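Local coordinates for beta-lactamase domain protein (Burkholderia ambifaria, PDB 5I0P) that probably acts as a zinc-dependent hydrolase of the metallo-beta-lactamase superfamily, with two zinc ions bound in its active site, at residues A[61-66]-A[94-99]; A[315-320]-A[336-341]. One frame throughout, in Å; residues are numbered along the deposited sequence.

Contact 1. Residues A[61-66]-A[94-99]; sequences DGQAGW and PVLRVL
Leu96 lies over the backbone of Gly65, its CG 3.8 Å from Gly65 CA and its CD1 3.5 Å from Gly65 N, where the absence of a side chain lets the two strands come this close. The pair belongs to a beta-alpha-beta unit of the metallo-beta-lactamase fold: strand 63-69 leads through helix 76-88 to strand 95-99, which returns beside it as a parallel neighbour. The short segments diverge by 54°, and within them there is one parallel bridge, Trp66 with Val95; pairing goes on at Ile68, whose backbone bonds to Arg97 and Leu99. Trp66 brackets Val95 with both of its backbone polar atoms. Its N donates to Pro94 O at 3.0 Å, and its O receives Leu96 N at 2.8 Å in a nearly straight bond of 173°. Between them, Val95 CA makes a CH...O contact of 3.4 Å with Trp66 O. Toward the start of both segments, side chains take over. Gln63, fully extended with CG anti to the backbone N (chi1 179°), sends its amide across so that NE2 comes to 3.6 Å from Pro94 CG, Gln63 and Pro94 approaching from opposite directions. The proline ring also rests on the other strand through CD, 3.5 Å from Ala64 O. On the sheet face shared by Trp66 and Val95, the indole is held by NE1 bonding to Leu90 O. Arg97 is turned instead to strand 50-60, where NH2 forms a salt bridge with Asp58, and Ile60 packs on both Leu96 and Arg97. Pro94 O serves twice: besides taking the Trp66 N-H in its carbonyl plane, it sits at the edge of the indole, near the ring plane, 3.6 Å from Trp66 CD1.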
ATOM      1  N   ASP A  61      13.731  20.624 -14.649  1.00 58.49           N
ATOM      2  CA  ASP A  61      14.862  21.294 -15.287  1.00 65.43           C
ATOM      3  C   ASP A  61      14.511  21.696 -16.714  1.00 66.60           C
ATOM      4  O   ASP A  61      15.296  21.498 -17.650  1.00 55.36           O
ATOM      5  CB  ASP A  61      16.114  20.418 -15.270  1.00 68.19           C
ATOM      6  CG  ASP A  61      16.690  20.291 -13.903  1.00 69.82           C
ATOM      7  OD1 ASP A  61      16.736  21.329 -13.205  1.00 73.31           O
ATOM      8  OD2 ASP A  61      17.062  19.157 -13.520  1.00 69.80           O
ATOM      9  N   GLY A  62      13.300  22.230 -16.879  1.00 70.46           N
ATOM     10  CA  GLY A  62      12.850  22.738 -18.157  1.00 72.61           C
ATOM     11  C   GLY A  62      12.393  21.691 -19.142  1.00 65.65           C
ATOM     12  O   GLY A  62      11.967  22.050 -20.241  1.00 60.88           O
ATOM     13  N   GLN A  63      12.507  20.417 -18.806  1.00 64.55           N
ATOM     14  CA  GLN A  63      12.066  19.349 -19.682  1.00 58.83           C
ATOM     15  C   GLN A  63      10.700  18.824 -19.248  1.00 59.48           C
ATOM     16  O   GLN A  63      10.538  18.369 -18.109  1.00 56.91           O
ATOM     17  CB  GLN A  63      13.076  18.218 -19.707  1.00 51.02           C
ATOM     18  CG  GLN A  63      12.578  17.139 -20.591  1.00 52.50           C
ATOM     19  CD  GLN A  63      13.587  16.067 -20.770  1.00 59.06           C
ATOM     20  OE1 GLN A  63      14.354  15.745 -19.855  1.00 56.10           O
ATOM     21  NE2 GLN A  63      13.627  15.514 -21.975  1.00 61.29           N
ATOM     22  N   ALA A  64       9.732  18.883 -20.161  1.00 57.20           N
ATOM     23  CA  ALA A  64       8.407  18.349 -19.915  1.00 52.33           C
ATOM     24  C   ALA A  64       8.413  16.820 -19.987  1.00 59.25           C
ATOM     25  O   ALA A  64       9.124  16.219 -20.806  1.00 59.65           O
ATOM     26  CB  ALA A  64       7.402  18.918 -20.920  1.00 47.02           C
ATOM     27  N   GLY A  65       7.611  16.195 -19.110  1.00 40.96           N
ATOM     28  CA  GLY A  65       7.425  14.762 -19.102  1.00 39.16           C
ATOM     29  C   GLY A  65       6.431  14.262 -18.065  1.00 41.26           C
ATOM     30  O   GLY A  65       5.471  14.950 -17.699  1.00 38.98           O
ATOM     31  N   TRP A  66       6.670  13.055 -17.567  1.00 36.19           N
ATOM     32  CA  TRP A  66       5.748  12.374 -16.683  1.00 33.05           C
ATOM     33  C   TRP A  66       6.490  11.838 -15.471  1.00 39.95           C
ATOM     34  O   TRP A  66       7.576  11.261 -15.589  1.00 35.03           O
ATOM     35  CB  TRP A  66       5.064  11.225 -17.437  1.00 32.67           C
ATOM     36  CG  TRP A  66       4.365  11.737 -18.685  1.00 37.20           C
ATOM     37  CD1 TRP A  66       4.902  11.864 -19.957  1.00 42.30           C
ATOM     38  CD2 TRP A  66       3.023  12.203 -18.776  1.00 34.66           C
ATOM     39  NE1 TRP A  66       3.972  12.392 -20.812  1.00 37.82           N
ATOM     40  CE2 TRP A  66       2.806  12.600 -20.119  1.00 40.54           C
ATOM     41  CE3 TRP A  66       1.978  12.332 -17.854  1.00 33.42           C
ATOM     42  CZ2 TRP A  66       1.592  13.116 -20.554  1.00 37.64           C
ATOM     43  CZ3 TRP A  66       0.769  12.829 -18.290  1.00 39.12           C
ATOM     44  CH2 TRP A  66       0.587  13.228 -19.636  1.00 36.36           C
ATOM     45  N   PRO A  94       9.131  12.069 -22.387  1.00 54.16           N
ATOM     46  CA  PRO A  94       9.742  11.022 -21.564  1.00 45.14           C
ATOM     47  C   PRO A  94       9.156  10.983 -20.163  1.00 46.08           C
ATOM     48  O   PRO A  94       8.536  11.930 -19.679  1.00 51.06           O
ATOM     49  CB  PRO A  94      11.220  11.423 -21.529  1.00 41.10           C
ATOM     50  CG  PRO A  94      11.164  12.920 -21.589  1.00 42.59           C
ATOM     51  CD  PRO A  94      10.010  13.255 -22.515  1.00 51.08           C
ATOM     52  N   VAL A  95       9.351   9.832 -19.524  1.00 44.50           N
ATOM     53  CA  VAL A  95       9.229   9.739 -18.079  1.00 33.92           C
ATOM     54  C   VAL A  95      10.449  10.396 -17.438  1.00 40.22           C
ATOM     55  O   VAL A  95      11.589  10.199 -17.882  1.00 35.34           O
ATOM     56  CB  VAL A  95       9.077   8.269 -17.666  1.00 33.14           C
ATOM     57  CG1 VAL A  95       9.342   8.106 -16.201  1.00 31.87           C
ATOM     58  CG2 VAL A  95       7.692   7.777 -18.021  1.00 34.09           C
ATOM     59  N   LEU A  96      10.206  11.225 -16.416  1.00 40.33           N
ATOM     60  CA  LEU A  96      11.250  12.005 -15.752  1.00 42.33           C
ATOM     61  C   LEU A  96      11.762  11.358 -14.469  1.00 43.54           C
ATOM     62  O   LEU A  96      12.898  11.623 -14.065  1.00 43.15           O
ATOM     63  CB  LEU A  96      10.742  13.427 -15.446  1.00 37.81           C
ATOM     64  CG  LEU A  96      10.224  14.204 -16.664  1.00 43.66           C
ATOM     65  CD1 LEU A  96       9.615  15.572 -16.307  1.00 38.97           C
ATOM     66  CD2 LEU A  96      11.358  14.363 -17.658  1.00 52.59           C
ATOM     67  N   ARG A  97      10.961  10.518 -13.828  1.00 43.52           N
ATOM     68  CA  ARG A  97      11.329   9.871 -12.580  1.00 39.22           C
ATOM     69  C   ARG A  97      10.223   8.875 -12.248  1.00 37.87           C
ATOM     70  O   ARG A  97       9.102   8.967 -12.758  1.00 32.82           O
ATOM     71  CB  ARG A  97      11.527  10.886 -11.434  1.00 34.07           C
ATOM     72  CG  ARG A  97      10.304  11.711 -11.098  1.00 29.10           C
ATOM     73  CD  ARG A  97      10.505  12.652  -9.948  1.00 29.25           C
ATOM     74  NE  ARG A  97       9.540  13.735 -10.057  1.00 35.87           N
ATOM     75  CZ  ARG A  97       9.572  14.858  -9.349  1.00 41.17           C
ATOM     76  NH1 ARG A  97      10.541  15.043  -8.458  1.00 50.34           N
ATOM     77  NH2 ARG A  97       8.664  15.813  -9.561  1.00 37.97           N
ATOM     78  N   VAL A  98      10.560   7.903 -11.417  1.00 28.10           N
ATOM     79  CA  VAL A  98       9.593   6.931 -10.947  1.00 31.21           C
ATOM     80  C   VAL A  98       9.475   7.079  -9.431  1.00 35.28           C
ATOM     81  O   VAL A  98      10.474   6.968  -8.698  1.00 28.35           O
ATOM     82  CB  VAL A  98       9.983   5.504 -11.344  1.00 29.74           C
ATOM     83  CG1 VAL A  98       8.973   4.539 -10.803  1.00 23.65           C
ATOM     84  CG2 VAL A  98      10.094   5.401 -12.864  1.00 31.84           C
ATOM     85  N   LEU A  99       8.258   7.338  -8.967  1.00 30.80           N
ATOM     86  CA  LEU A  99       7.960   7.469  -7.558  1.00 30.35           C
ATOM     87  C   LEU A  99       7.173   6.247  -7.103  1.00 34.24           C
ATOM     88  O   LEU A  99       6.286   5.782  -7.816  1.00 41.91           O
ATOM     89  CB  LEU A  99       7.182   8.752  -7.334  1.00 31.43           C
ATOM     90  CG  LEU A  99       7.134   9.313  -5.939  1.00 35.56           C
ATOM     91  CD1 LEU A  99       6.945  10.804  -5.992  1.00 23.73           C
ATOM     92  CD2 LEU A  99       5.966   8.631  -5.186  1.00 37.20           C
TER

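Contact 2. Residues A[315-320]-A[336-341]; sequences GIVPIM and GEALAH
Helix segments 315-320 and 336-341 cross almost at right angles (94°), their axes 8.9 Å apart at closest approach, and the backbones come nearest where Ile316 CA and Ala338 CA are 6.0 Å apart. The small side chain of Ala338 permits this closeness: its methyl meets Ile316 CG2 at 3.7 Å and the CG2 branch of Val317 at 4.1 Å. Ile316 touches it through CB as well; the end of Ile316 leads away from this helix, and its side chain also touches Val302 and Ala305 of helix 284-308. The longest reach is made by Met320. Its CG lies anti to the backbone N, and the chain then runs out across the gap before bending at its last torsion, which sets SD 4.0 Å from Ala338 CA and turns the methyl onto a face of His341. There CE sits 3.6 Å from the ring centroid, 19° off the normal, a CH-pi contact, whereas the sulfur approaches the same ring obliquely. The imidazole cannot readily swing away, since its ND1 donates to Glu337 O, one turn back in its own helix, at 2.7 Å. That carbonyl oxygen is gripped twice: His341 N reaches it from one face of the carbonyl plane and ND1 from the opposite face. Glu337 OE1 takes a weak bond from Val242 N, and its side chain is about 8 Å from that of the zinc ligand His213. The contact joins helix 313-320 to helix 333-347 in the metallo-beta-lactamase-like C-terminal domain. No hydrogen bond links the two segments, so their junction rests on dispersion and a methyl against an aromatic face, with the ND1 bond fixing the ring's rotation and probably leaving NE2 unprotonated if the histidine is neutral.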
ATOM      1  N   GLY A 315      -5.772 -20.214  16.568  1.00 44.79           N
ATOM      2  CA  GLY A 315      -7.147 -20.329  17.045  1.00 42.89           C
ATOM      3  C   GLY A 315      -8.024 -19.135  16.711  1.00 43.58           C
ATOM      4  O   GLY A 315      -9.256 -19.260  16.644  1.00 45.12           O
ATOM      5  N   ILE A 316      -7.416 -17.960  16.526  1.00 38.30           N
ATOM      6  CA  ILE A 316      -8.198 -16.773  16.211  1.00 35.28           C
ATOM      7  C   ILE A 316      -8.596 -16.758  14.731  1.00 45.49           C
ATOM      8  O   ILE A 316      -9.593 -16.134  14.353  1.00 53.30           O
ATOM      9  CB  ILE A 316      -7.432 -15.513  16.639  1.00 32.10           C
ATOM     10  CG1 ILE A 316      -7.407 -15.447  18.170  1.00 35.03           C
ATOM     11  CG2 ILE A 316      -8.062 -14.244  16.058  1.00 32.14           C
ATOM     12  CD1 ILE A 316      -8.805 -15.614  18.800  1.00 36.40           C
ATOM     13  N   VAL A 317      -7.843 -17.419  13.864  1.00 39.48           N
ATOM     14  CA  VAL A 317      -8.157 -17.369  12.440  1.00 50.25           C
ATOM     15  C   VAL A 317      -9.597 -17.796  12.152  1.00 53.60           C
ATOM     16  O   VAL A 317     -10.340 -17.014  11.532  1.00 50.56           O
ATOM     17  CB  VAL A 317      -7.111 -18.164  11.644  1.00 52.95           C
ATOM     18  CG1 VAL A 317      -7.615 -18.475  10.217  1.00 49.26           C
ATOM     19  CG2 VAL A 317      -5.773 -17.388  11.657  1.00 42.33           C
ATOM     20  N   PRO A 318     -10.074 -18.964  12.597  1.00 54.01           N
ATOM     21  CA  PRO A 318     -11.440 -19.363  12.200  1.00 64.63           C
ATOM     22  C   PRO A 318     -12.512 -18.427  12.718  1.00 71.73           C
ATOM     23  O   PRO A 318     -13.549 -18.261  12.062  1.00 79.80           O
ATOM     24  CB  PRO A 318     -11.585 -20.777  12.786  1.00 66.47           C
ATOM     25  CG  PRO A 318     -10.182 -21.232  13.073  1.00 65.59           C
ATOM     26  CD  PRO A 318      -9.439 -19.980  13.451  1.00 54.23           C
ATOM     27  N   ILE A 319     -12.285 -17.802  13.872  1.00 72.53           N
ATOM     28  CA  ILE A 319     -13.219 -16.811  14.390  1.00 73.93           C
ATOM     29  C   ILE A 319     -13.160 -15.543  13.547  1.00 72.90           C
ATOM     30  O   ILE A 319     -14.190 -14.973  13.177  1.00 79.36           O
ATOM     31  CB  ILE A 319     -12.928 -16.530  15.882  1.00 67.90           C
ATOM     32  N   MET A 320     -11.955 -15.085  13.229  1.00 72.69           N
ATOM     33  CA  MET A 320     -11.808 -13.790  12.572  1.00 77.84           C
ATOM     34  C   MET A 320     -12.245 -13.833  11.115  1.00 80.24           C
ATOM     35  O   MET A 320     -12.941 -12.926  10.644  1.00 85.20           O
ATOM     36  CB  MET A 320     -10.353 -13.328  12.705  1.00 76.08           C
ATOM     37  CG  MET A 320      -9.970 -12.090  11.919  1.00 73.46           C
ATOM     38  SD  MET A 320      -8.439 -11.409  12.632  1.00 61.69           S
ATOM     39  CE  MET A 320      -9.177 -10.693  14.084  1.00 51.37           C
ATOM     40  N   GLY A 336      -0.946 -13.904  10.479  1.00 42.90           N
ATOM     41  CA  GLY A 336      -0.355 -12.603  10.701  1.00 46.38           C
ATOM     42  C   GLY A 336      -1.388 -11.540  11.008  1.00 49.14           C
ATOM     43  O   GLY A 336      -1.142 -10.636  11.817  1.00 49.61           O
ATOM     44  N   GLU A 337      -2.550 -11.612  10.354  1.00 43.48           N
ATOM     45  CA  GLU A 337      -3.590 -10.643  10.665  1.00 45.24           C
ATOM     46  C   GLU A 337      -4.167 -10.906  12.056  1.00 39.42           C
ATOM     47  O   GLU A 337      -4.478  -9.965  12.801  1.00 37.66           O
ATOM     48  CB  GLU A 337      -4.670 -10.669   9.578  1.00 55.21           C
ATOM     49  CG  GLU A 337      -5.705  -9.534   9.652  1.00 67.66           C
ATOM     50  CD  GLU A 337      -5.439  -8.391   8.662  1.00 84.89           C
ATOM     51  OE1 GLU A 337      -5.274  -7.239   9.127  1.00 91.84           O
ATOM     52  OE2 GLU A 337      -5.397  -8.633   7.427  1.00 86.07           O
ATOM     53  N   ALA A 338      -4.340 -12.181  12.420  1.00 36.09           N
ATOM     54  CA  ALA A 338      -4.806 -12.492  13.771  1.00 35.52           C
ATOM     55  C   ALA A 338      -3.793 -12.015  14.815  1.00 37.05           C
ATOM     56  O   ALA A 338      -4.171 -11.416  15.826  1.00 44.61           O
ATOM     57  CB  ALA A 338      -5.098 -13.989  13.896  1.00 33.40           C
ATOM     58  N   LEU A 339      -2.496 -12.225  14.562  1.00 31.78           N
ATOM     59  CA  LEU A 339      -1.463 -11.723  15.468  1.00 34.75           C
ATOM     60  C   LEU A 339      -1.509 -10.202  15.633  1.00 36.06           C
ATOM     61  O   LEU A 339      -1.240  -9.682  16.726  1.00 37.86           O
ATOM     62  CB  LEU A 339      -0.086 -12.134  14.967  1.00 38.26           C
ATOM     63  CG  LEU A 339       0.678 -13.039  15.906  1.00 46.54           C
ATOM     64  CD1 LEU A 339       2.118 -13.053  15.457  1.00 42.89           C
ATOM     65  CD2 LEU A 339       0.543 -12.547  17.355  1.00 49.68           C
ATOM     66  N   ALA A 340      -1.835  -9.471  14.569  1.00 37.50           N
ATOM     67  CA  ALA A 340      -1.949  -8.022  14.679  1.00 30.28           C
ATOM     68  C   ALA A 340      -3.066  -7.610  15.641  1.00 33.96           C
ATOM     69  O   ALA A 340      -2.921  -6.639  16.387  1.00 41.69           O
ATOM     70  CB  ALA A 340      -2.152  -7.417  13.294  1.00 32.97           C
ATOM     71  N   HIS A 341      -4.202  -8.305  15.622  1.00 28.52           N
ATOM     72  CA  HIS A 341      -5.278  -7.960  16.553  1.00 30.97           C
ATOM     73  C   HIS A 341      -4.937  -8.391  17.971  1.00 29.66           C
ATOM     74  O   HIS A 341      -5.217  -7.667  18.938  1.00 25.28           O
ATOM     75  CB  HIS A 341      -6.599  -8.594  16.096  1.00 28.64           C
ATOM     76  CG  HIS A 341      -7.084  -8.045  14.799  1.00 31.38           C
ATOM     77  ND1 HIS A 341      -6.506  -8.394  13.594  1.00 37.97           N
ATOM     78  CD2 HIS A 341      -7.975  -7.063  14.520  1.00 37.53           C
ATOM     79  CE1 HIS A 341      -7.064  -7.690  12.619  1.00 40.32           C
ATOM     80  NE2 HIS A 341      -7.951  -6.866  13.153  1.00 40.06           N
TER

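How the contacts relate
The two contacts sit on opposite sides of the chain's centre, with their own centres 44 Å apart and nearest atoms about 24 Å apart. They come in series: contact 1 closes within the metallo-beta-lactamase part of the chain before contact 2 opens in the C-terminal domain. They share no helix, strand or sheet. Contact 1 joins neighbouring parallel strands inside the seven-stranded sheet, away from the metal site; contact 2 joins two helices, one of which carries Glu337, whose side chain is about 11 Å from a bound zinc ion. Helix 333-347 packs against the metallo-beta-lactamase beta scaffold's helix 253-260 and the loop at Val244, and Glu337 is its link toward the metal site.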